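Glypican-1 (Homo sapiens, PDB 4YWT) is a GPI-anchored cell-surface proteoglycan whose heparan sulfate chains bind alpha-4(V) collagen, with a part in Schwann cell myelination. Local coordinates at residues A[286-291]-A[454-459]; A[137-142]-A[163-168]. The protein carries 3 engineered substitutions. All coordinates share one frame; numbering follows the deposited sequence.

Contact 1. Residues A[286-291]-A[454-459]; sequences DAEWRN and QQIMQL
On the helix whose Glu288 and Trp289 lie against Leu459, Arg290 NE makes a salt bridge to Asp286 OD1 at 2.8 Å, one turn back. The bond is bent, with an N-H...O angle of 139°, and OD1 is met on its syn side but tilted out of the carboxylate plane; a weaker bond from the same NE reaches Asp286 OD2. This pair sits on the flank turned from Leu459, where Arg290 also touches Ile393 and the loop residues Gln389 and Asp390. On helix 286-299 the larger share of the packing falls to Glu288, through CB and CG. Its CB meets Leu459 CB at 3.7 Å, and its CG lies 3.6 Å from Ile456 CG2, the two side chains crossing at about a right angle. The Glu288 chain then bends at chi2, which helps bring OE1 to Asn291 ND2 at 3.2 Å: that bond is nearly straight (169°), lies in the plane of the amide and enters from above the carboxylate plane. From the other helix Leu459 reaches to the backbone of Trp289. Its CD1 comes within 3.5 Å of Trp289 N and 4.2 Å of Trp289 CB, while CD2 approaches the indole obliquely. Trp289 is fixed from outside, NE1 giving its hydrogen to Val388 O and the ring meeting Trp392 edge-to-face. Its side chain is about 9 Å from a bound calcium ion, probably the one held by Asp387 and Asp390, which flank Val388. Segments 286-291 and 454-459, their axes 9.1 Å apart and 26° from parallel, have no hydrogen bond between them; they form a buried interface of helices 286-299 and 450-471 in the elongated, mainly helical glypican core, close to a calcium site.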
ATOM      1  N   ASP A 286       6.881  -0.922 -11.128  1.00 30.41           N
ATOM      2  CA  ASP A 286       6.765  -2.354 -10.846  1.00 34.73           C
ATOM      3  C   ASP A 286       7.779  -2.890  -9.835  1.00 33.27           C
ATOM      4  O   ASP A 286       7.396  -3.421  -8.790  1.00 33.74           O
ATOM      5  CB  ASP A 286       6.894  -3.143 -12.154  1.00 26.66           C
ATOM      6  CG  ASP A 286       6.631  -4.624 -11.970  1.00 26.52           C
ATOM      7  OD1 ASP A 286       5.587  -4.973 -11.383  1.00 38.69           O
ATOM      8  OD2 ASP A 286       7.468  -5.439 -12.412  1.00 29.12           O
ATOM      9  N   ALA A 287       9.061  -2.742 -10.150  1.00 26.56           N
ATOM     10  CA  ALA A 287      10.137  -3.325  -9.348  1.00 44.89           C
ATOM     11  C   ALA A 287      10.128  -2.854  -7.892  1.00 26.23           C
ATOM     12  O   ALA A 287      10.203  -3.665  -6.968  1.00 25.97           O
ATOM     13  CB  ALA A 287      11.484  -3.018  -9.988  1.00 27.48           C
ATOM     14  N   GLU A 288      10.036  -1.544  -7.694  1.00 26.26           N
ATOM     15  CA  GLU A 288      10.108  -0.979  -6.353  1.00 25.99           C
ATOM     16  C   GLU A 288       8.807  -1.185  -5.582  1.00 36.16           C
ATOM     17  O   GLU A 288       8.818  -1.299  -4.355  1.00 24.96           O
ATOM     18  CB  GLU A 288      10.463   0.508  -6.418  1.00 26.45           C
ATOM     19  CG  GLU A 288      11.829   0.786  -7.031  1.00 35.71           C
ATOM     20  CD  GLU A 288      12.917  -0.131  -6.496  1.00 46.70           C
ATOM     21  OE1 GLU A 288      12.993  -0.319  -5.262  1.00 46.69           O
ATOM     22  OE2 GLU A 288      13.695  -0.668  -7.314  1.00 48.22           O
ATOM     23  N   TRP A 289       7.690  -1.231  -6.304  1.00 36.09           N
ATOM     24  CA  TRP A 289       6.408  -1.566  -5.691  1.00 24.65           C
ATOM     25  C   TRP A 289       6.476  -2.987  -5.134  1.00 31.11           C
ATOM     26  O   TRP A 289       6.114  -3.235  -3.978  1.00 29.05           O
ATOM     27  CB  TRP A 289       5.274  -1.420  -6.711  1.00 25.37           C
ATOM     28  CG  TRP A 289       3.911  -1.832  -6.232  1.00 24.49           C
ATOM     29  CD1 TRP A 289       3.314  -3.046  -6.413  1.00 30.99           C
ATOM     30  CD2 TRP A 289       2.963  -1.022  -5.521  1.00 24.39           C
ATOM     31  NE1 TRP A 289       2.060  -3.046  -5.853  1.00 33.15           N
ATOM     32  CE2 TRP A 289       1.820  -1.816  -5.298  1.00 27.46           C
ATOM     33  CE3 TRP A 289       2.973   0.294  -5.049  1.00 27.54           C
ATOM     34  CZ2 TRP A 289       0.699  -1.338  -4.622  1.00 30.97           C
ATOM     35  CZ3 TRP A 289       1.858   0.767  -4.377  1.00 25.87           C
ATOM     36  CH2 TRP A 289       0.736  -0.048  -4.170  1.00 31.27           C
ATOM     37  N   ARG A 290       6.969  -3.909  -5.956  1.00 24.70           N
ATOM     38  CA  ARG A 290       7.132  -5.300  -5.546  1.00 24.71           C
ATOM     39  C   ARG A 290       8.114  -5.436  -4.389  1.00 35.07           C
ATOM     40  O   ARG A 290       7.896  -6.237  -3.481  1.00 33.68           O
ATOM     41  CB  ARG A 290       7.599  -6.160  -6.722  1.00 25.22           C
ATOM     42  CG  ARG A 290       6.549  -6.364  -7.802  1.00 30.88           C
ATOM     43  CD  ARG A 290       7.067  -7.277  -8.900  1.00 34.94           C
ATOM     44  NE  ARG A 290       6.143  -7.364 -10.026  1.00 39.96           N
ATOM     45  CZ  ARG A 290       5.151  -8.244 -10.114  1.00 38.62           C
ATOM     46  NH1 ARG A 290       4.944  -9.115  -9.137  1.00 26.11           N
ATOM     47  NH2 ARG A 290       4.361  -8.250 -11.180  1.00 26.48           N
ATOM     48  N   ASN A 291       9.196  -4.662  -4.426  1.00 37.24           N
ATOM     49  CA  ASN A 291      10.168  -4.664  -3.336  1.00 31.20           C
ATOM     50  C   ASN A 291       9.532  -4.228  -2.021  1.00 31.03           C
ATOM     51  O   ASN A 291       9.665  -4.905  -0.987  1.00 27.21           O
ATOM     52  CB  ASN A 291      11.353  -3.752  -3.665  1.00 25.66           C
ATOM     53  CG  ASN A 291      12.298  -4.364  -4.680  1.00 35.09           C
ATOM     54  OD1 ASN A 291      12.390  -5.586  -4.802  1.00 33.92           O
ATOM     55  ND2 ASN A 291      13.009  -3.515  -5.413  1.00 26.93           N
ATOM     56  N   GLN A 454       9.812  10.292  -8.669  1.00 42.18           N
ATOM     57  CA  GLN A 454       9.775  10.670  -7.258  1.00 50.39           C
ATOM     58  C   GLN A 454       9.100   9.588  -6.408  1.00 43.84           C
ATOM     59  O   GLN A 454       9.592   9.226  -5.328  1.00 47.55           O
ATOM     60  CB  GLN A 454       9.058  12.010  -7.085  1.00 52.72           C
ATOM     61  CG  GLN A 454       9.825  13.190  -7.662  1.00 60.24           C
ATOM     62  CD  GLN A 454       9.047  14.489  -7.604  1.00 70.71           C
ATOM     63  OE1 GLN A 454       7.871  14.505  -7.240  1.00 73.66           O
ATOM     64  NE2 GLN A 454       9.701  15.587  -7.962  1.00 74.27           N
ATOM     65  N   GLN A 455       7.982   9.064  -6.906  1.00 37.04           N
ATOM     66  CA  GLN A 455       7.278   7.990  -6.210  1.00 38.34           C
ATOM     67  C   GLN A 455       8.157   6.750  -6.070  1.00 37.83           C
ATOM     68  O   GLN A 455       8.159   6.090  -5.026  1.00 37.76           O
ATOM     69  CB  GLN A 455       5.981   7.638  -6.936  1.00 28.49           C
ATOM     70  CG  GLN A 455       4.991   8.787  -7.010  1.00 34.19           C
ATOM     71  CD  GLN A 455       4.964   9.608  -5.739  1.00 44.25           C
ATOM     72  OE1 GLN A 455       4.545   9.129  -4.685  1.00 47.92           O
ATOM     73  NE2 GLN A 455       5.414  10.854  -5.830  1.00 49.53           N
ATOM     74  N   ILE A 456       8.909   6.444  -7.123  1.00 40.22           N
ATOM     75  CA  ILE A 456       9.848   5.330  -7.101  1.00 39.22           C
ATOM     76  C   ILE A 456      10.898   5.560  -6.018  1.00 42.15           C
ATOM     77  O   ILE A 456      11.275   4.629  -5.295  1.00 44.25           O
ATOM     78  CB  ILE A 456      10.525   5.132  -8.477  1.00 37.64           C
ATOM     79  CG1 ILE A 456       9.511   4.596  -9.488  1.00 42.86           C
ATOM     80  CG2 ILE A 456      11.698   4.174  -8.376  1.00 32.76           C
ATOM     81  CD1 ILE A 456      10.068   4.406 -10.881  1.00 43.35           C
ATOM     82  N   MET A 457      11.353   6.805  -5.891  1.00 37.06           N
ATOM     83  CA  MET A 457      12.280   7.143  -4.815  1.00 42.82           C
ATOM     84  C   MET A 457      11.659   6.877  -3.445  1.00 40.07           C
ATOM     85  O   MET A 457      12.304   6.292  -2.562  1.00 36.39           O
ATOM     86  CB  MET A 457      12.731   8.604  -4.907  1.00 45.55           C
ATOM     87  CG  MET A 457      13.663   8.913  -6.072  1.00 49.00           C
ATOM     88  SD  MET A 457      14.890   7.632  -6.421  1.00 71.19           S
ATOM     89  CE  MET A 457      15.690   7.420  -4.830  1.00 64.57           C
ATOM     90  N   GLN A 458      10.408   7.301  -3.272  1.00 35.79           N
ATOM     91  CA  GLN A 458       9.687   7.048  -2.024  1.00 37.36           C
ATOM     92  C   GLN A 458       9.636   5.553  -1.698  1.00 31.37           C
ATOM     93  O   GLN A 458       9.920   5.139  -0.563  1.00 26.55           O
ATOM     94  CB  GLN A 458       8.269   7.617  -2.098  1.00 34.00           C
ATOM     95  CG  GLN A 458       8.213   9.135  -2.195  1.00 39.80           C
ATOM     96  CD  GLN A 458       8.843   9.817  -0.995  1.00 48.68           C
ATOM     97  OE1 GLN A 458       8.303   9.777   0.110  1.00 50.89           O
ATOM     98  NE2 GLN A 458       9.993  10.447  -1.209  1.00 42.34           N
ATOM     99  N   LEU A 459       9.285   4.750  -2.700  1.00 34.31           N
ATOM    100  CA  LEU A 459       9.256   3.299  -2.543  1.00 31.76           C
ATOM    101  C   LEU A 459      10.618   2.765  -2.108  1.00 36.30           C
ATOM    102  O   LEU A 459      10.702   1.948  -1.188  1.00 40.80           O
ATOM    103  CB  LEU A 459       8.815   2.618  -3.841  1.00 37.26           C
ATOM    104  CG  LEU A 459       7.401   2.909  -4.351  1.00 37.85           C
ATOM    105  CD1 LEU A 459       7.154   2.198  -5.671  1.00 42.10           C
ATOM    106  CD2 LEU A 459       6.360   2.502  -3.325  1.00 37.98           C
TER

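Contact 2. Residues A[137-142]-A[163-168]; sequences ARAFRD and AEFWAR
Ala139 and Phe140 meet Phe165 across a helical hairpin, in which helix 137-152 turns back as helix 158-177. The aromatic contact is slight but buried: Phe140 CE1 lies 4.1 Å from Phe165 CZ, near the plane and at the edge of the Phe165 ring, while CZ approaches the Phe140 ring obliquely. Phe165 crosses the gap because its CG stands opposite the backbone N (chi1 162°), projecting the ring toward the other helix. On its own helix that ring is propped by Trp166, with CE2 of Phe165 over the centre of the indole, 3.4 Å from its plane. Phe140 and Trp166 both touch Leu320, so helix 316-328 packs against both helices of the hairpin.

Around the smaller residue the contact is with backbone as well as methyl group: Phe165 CE1 is 4.0 Å from Ala139 O and 4.5 Å from Ala139 CB. No hydrogen bond joins the segments.

The ionic pairs stay within each helix. Arg138 NE pairs only weakly with Asp142 OD2. Arg168, also paired with Glu171, sends NH1 to Glu164 OE2 at 2.7 Å, the oxygen lying in the guanidinium plane while the nitrogen stands well above the carboxylate plane.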
ATOM      1  N   ALA A 137       2.379   4.744  39.858  1.00 41.40           N
ATOM      2  CA  ALA A 137       1.507   4.700  38.689  1.00 39.49           C
ATOM      3  C   ALA A 137       1.980   5.636  37.582  1.00 39.39           C
ATOM      4  O   ALA A 137       1.883   5.308  36.397  1.00 35.79           O
ATOM      5  CB  ALA A 137       0.076   5.038  39.088  1.00 38.28           C
ATOM      6  N   ARG A 138       2.498   6.798  37.969  1.00 34.46           N
ATOM      7  CA  ARG A 138       2.953   7.774  36.989  1.00 39.47           C
ATOM      8  C   ARG A 138       4.149   7.243  36.209  1.00 40.87           C
ATOM      9  O   ARG A 138       4.351   7.615  35.059  1.00 41.76           O
ATOM     10  CB  ARG A 138       3.319   9.106  37.650  1.00 39.90           C
ATOM     11  CG  ARG A 138       3.579  10.206  36.631  1.00 46.02           C
ATOM     12  CD  ARG A 138       4.294  11.405  37.216  1.00 49.97           C
ATOM     13  NE  ARG A 138       4.849  12.237  36.153  1.00 54.97           N
ATOM     14  CZ  ARG A 138       5.449  13.406  36.347  1.00 56.03           C
ATOM     15  NH1 ARG A 138       5.571  13.898  37.572  1.00 58.18           N
ATOM     16  NH2 ARG A 138       5.922  14.087  35.311  1.00 56.56           N
ATOM     17  N   ALA A 139       4.940   6.379  36.834  1.00 41.32           N
ATOM     18  CA  ALA A 139       6.074   5.769  36.151  1.00 42.11           C
ATOM     19  C   ALA A 139       5.590   4.900  34.994  1.00 42.22           C
ATOM     20  O   ALA A 139       6.096   4.995  33.872  1.00 46.31           O
ATOM     21  CB  ALA A 139       6.908   4.950  37.123  1.00 32.89           C
ATOM     22  N   PHE A 140       4.595   4.062  35.271  1.00 43.82           N
ATOM     23  CA  PHE A 140       4.033   3.171  34.262  1.00 43.95           C
ATOM     24  C   PHE A 140       3.308   3.952  33.168  1.00 42.61           C
ATOM     25  O   PHE A 140       3.463   3.665  31.975  1.00 44.01           O
ATOM     26  CB  PHE A 140       3.083   2.164  34.915  1.00 40.59           C
ATOM     27  CG  PHE A 140       3.750   1.273  35.925  1.00 37.61           C
ATOM     28  CD1 PHE A 140       4.583   0.244  35.517  1.00 32.16           C
ATOM     29  CD2 PHE A 140       3.543   1.462  37.281  1.00 41.97           C
ATOM     30  CE1 PHE A 140       5.199  -0.579  36.443  1.00 33.62           C
ATOM     31  CE2 PHE A 140       4.157   0.642  38.211  1.00 41.95           C
ATOM     32  CZ  PHE A 140       4.985  -0.379  37.791  1.00 30.21           C
ATOM     33  N   ARG A 141       2.522   4.943  33.580  1.00 37.79           N
ATOM     34  CA  ARG A 141       1.816   5.812  32.642  1.00 40.99           C
ATOM     35  C   ARG A 141       2.804   6.501  31.702  1.00 40.48           C
ATOM     36  O   ARG A 141       2.587   6.573  30.487  1.00 39.91           O
ATOM     37  CB  ARG A 141       0.978   6.843  33.402  1.00 47.28           C
ATOM     38  CG  ARG A 141       0.283   7.875  32.529  1.00 51.34           C
ATOM     39  CD  ARG A 141      -0.805   8.597  33.314  1.00 61.63           C
ATOM     40  NE  ARG A 141      -1.935   7.719  33.605  1.00 69.85           N
ATOM     41  CZ  ARG A 141      -2.921   8.015  34.446  1.00 75.82           C
ATOM     42  NH1 ARG A 141      -2.919   9.172  35.093  1.00 79.39           N
ATOM     43  NH2 ARG A 141      -3.908   7.151  34.646  1.00 77.34           N
ATOM     44  N   ASP A 142       3.900   6.989  32.279  1.00 44.16           N
ATOM     45  CA  ASP A 142       4.974   7.611  31.514  1.00 45.17           C
ATOM     46  C   ASP A 142       5.596   6.619  30.542  1.00 39.36           C
ATOM     47  O   ASP A 142       5.874   6.963  29.394  1.00 34.96           O
ATOM     48  CB  ASP A 142       6.051   8.173  32.446  1.00 52.66           C
ATOM     49  CG  ASP A 142       5.654   9.499  33.067  1.00 60.86           C
ATOM     50  OD1 ASP A 142       4.896  10.256  32.423  1.00 63.43           O
ATOM     51  OD2 ASP A 142       6.101   9.785  34.198  1.00 65.38           O
ATOM     52  N   ALA A 163      15.840   1.349  30.190  1.00 40.53           N
ATOM     53  CA  ALA A 163      16.940   1.290  31.151  1.00 36.80           C
ATOM     54  C   ALA A 163      16.718   2.319  32.258  1.00 43.84           C
ATOM     55  O   ALA A 163      16.769   1.996  33.451  1.00 50.64           O
ATOM     56  CB  ALA A 163      18.273   1.525  30.458  1.00 42.64           C
ATOM     57  N   GLU A 164      16.451   3.554  31.844  1.00 39.80           N
ATOM     58  CA  GLU A 164      16.136   4.640  32.762  1.00 43.83           C
ATOM     59  C   GLU A 164      14.931   4.284  33.629  1.00 50.27           C
ATOM     60  O   GLU A 164      14.971   4.412  34.860  1.00 51.00           O
ATOM     61  CB  GLU A 164      15.865   5.929  31.978  1.00 49.17           C
ATOM     62  CG  GLU A 164      15.400   7.100  32.827  1.00 51.35           C
ATOM     63  CD  GLU A 164      16.525   7.722  33.634  1.00 61.40           C
ATOM     64  OE1 GLU A 164      17.707   7.430  33.347  1.00 62.82           O
ATOM     65  OE2 GLU A 164      16.227   8.506  34.560  1.00 60.75           O
ATOM     66  N   PHE A 165      13.871   3.827  32.965  1.00 46.43           N
ATOM     67  CA  PHE A 165      12.636   3.407  33.621  1.00 45.94           C
ATOM     68  C   PHE A 165      12.883   2.415  34.753  1.00 38.73           C
ATOM     69  O   PHE A 165      12.372   2.583  35.858  1.00 36.72           O
ATOM     70  CB  PHE A 165      11.680   2.794  32.591  1.00 34.91           C
ATOM     71  CG  PHE A 165      10.587   1.961  33.198  1.00 33.38           C
ATOM     72  CD1 PHE A 165       9.487   2.561  33.790  1.00 29.74           C
ATOM     73  CD2 PHE A 165      10.660   0.577  33.177  1.00 30.53           C
ATOM     74  CE1 PHE A 165       8.482   1.796  34.350  1.00 34.47           C
ATOM     75  CE2 PHE A 165       9.660  -0.193  33.738  1.00 31.14           C
ATOM     76  CZ  PHE A 165       8.568   0.417  34.325  1.00 36.72           C
ATOM     77  N   TRP A 166      13.674   1.387  34.465  1.00 42.84           N
ATOM     78  CA  TRP A 166      13.965   0.328  35.419  1.00 39.60           C
ATOM     79  C   TRP A 166      14.862   0.827  36.537  1.00 46.06           C
ATOM     80  O   TRP A 166      14.701   0.424  37.688  1.00 45.91           O
ATOM     81  CB  TRP A 166      14.618  -0.870  34.720  1.00 40.46           C
ATOM     82  CG  TRP A 166      13.674  -1.642  33.856  1.00 44.45           C
ATOM     83  CD1 TRP A 166      13.753  -1.823  32.507  1.00 42.49           C
ATOM     84  CD2 TRP A 166      12.496  -2.334  34.284  1.00 45.44           C
ATOM     85  NE1 TRP A 166      12.699  -2.585  32.067  1.00 38.78           N
ATOM     86  CE2 TRP A 166      11.912  -2.912  33.140  1.00 36.08           C
ATOM     87  CE3 TRP A 166      11.879  -2.522  35.525  1.00 38.15           C
ATOM     88  CZ2 TRP A 166      10.744  -3.666  33.198  1.00 35.39           C
ATOM     89  CZ3 TRP A 166      10.718  -3.270  35.581  1.00 39.58           C
ATOM     90  CH2 TRP A 166      10.163  -3.832  34.425  1.00 37.55           C
ATOM     91  N   ALA A 167      15.809   1.698  36.199  1.00 44.96           N
ATOM     92  CA  ALA A 167      16.658   2.308  37.216  1.00 42.10           C
ATOM     93  C   ALA A 167      15.809   3.057  38.244  1.00 41.94           C
ATOM     94  O   ALA A 167      15.817   2.732  39.444  1.00 46.52           O
ATOM     95  CB  ALA A 167      17.668   3.246  36.574  1.00 42.75           C
ATOM     96  N   ARG A 168      15.061   4.045  37.759  1.00 44.33           N
ATOM     97  CA  ARG A 168      14.239   4.878  38.632  1.00 46.78           C
ATOM     98  C   ARG A 168      13.196   4.056  39.390  1.00 52.74           C
ATOM     99  O   ARG A 168      12.944   4.298  40.577  1.00 52.30           O
ATOM    100  CB  ARG A 168      13.555   5.981  37.822  1.00 44.71           C
ATOM    101  CG  ARG A 168      14.501   6.819  36.965  1.00 52.62           C
ATOM    102  CD  ARG A 168      15.428   7.699  37.802  1.00 55.14           C
ATOM    103  NE  ARG A 168      16.599   6.978  38.299  1.00 55.92           N
ATOM    104  CZ  ARG A 168      17.706   6.767  37.594  1.00 55.38           C
ATOM    105  NH1 ARG A 168      17.802   7.222  36.353  1.00 52.77           N
ATOM    106  NH2 ARG A 168      18.720   6.101  38.131  1.00 51.69           N
TER

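From the N terminus, contact 2 comes first: it closes a short loop of 20 intervening residues, mostly helix, and is complete before contact 1 opens. The two are therefore in series, neither nested nor crossed. Contact 1 closes a much longer loop, bringing helix 450-471, the last in the model, back to helix 286-299 over 162 residues that include the calcium ligands Asp387 and Asp390. The centres of contacts 1 and 2 are 41 Å apart and their nearest atoms about 30 Å, so they do not touch. Helix 204-236 spans the interval: its beginning meets Trp166 through Pro205 and Leu208, and its end meets Trp289 and Gln455 through Val233 and Val232.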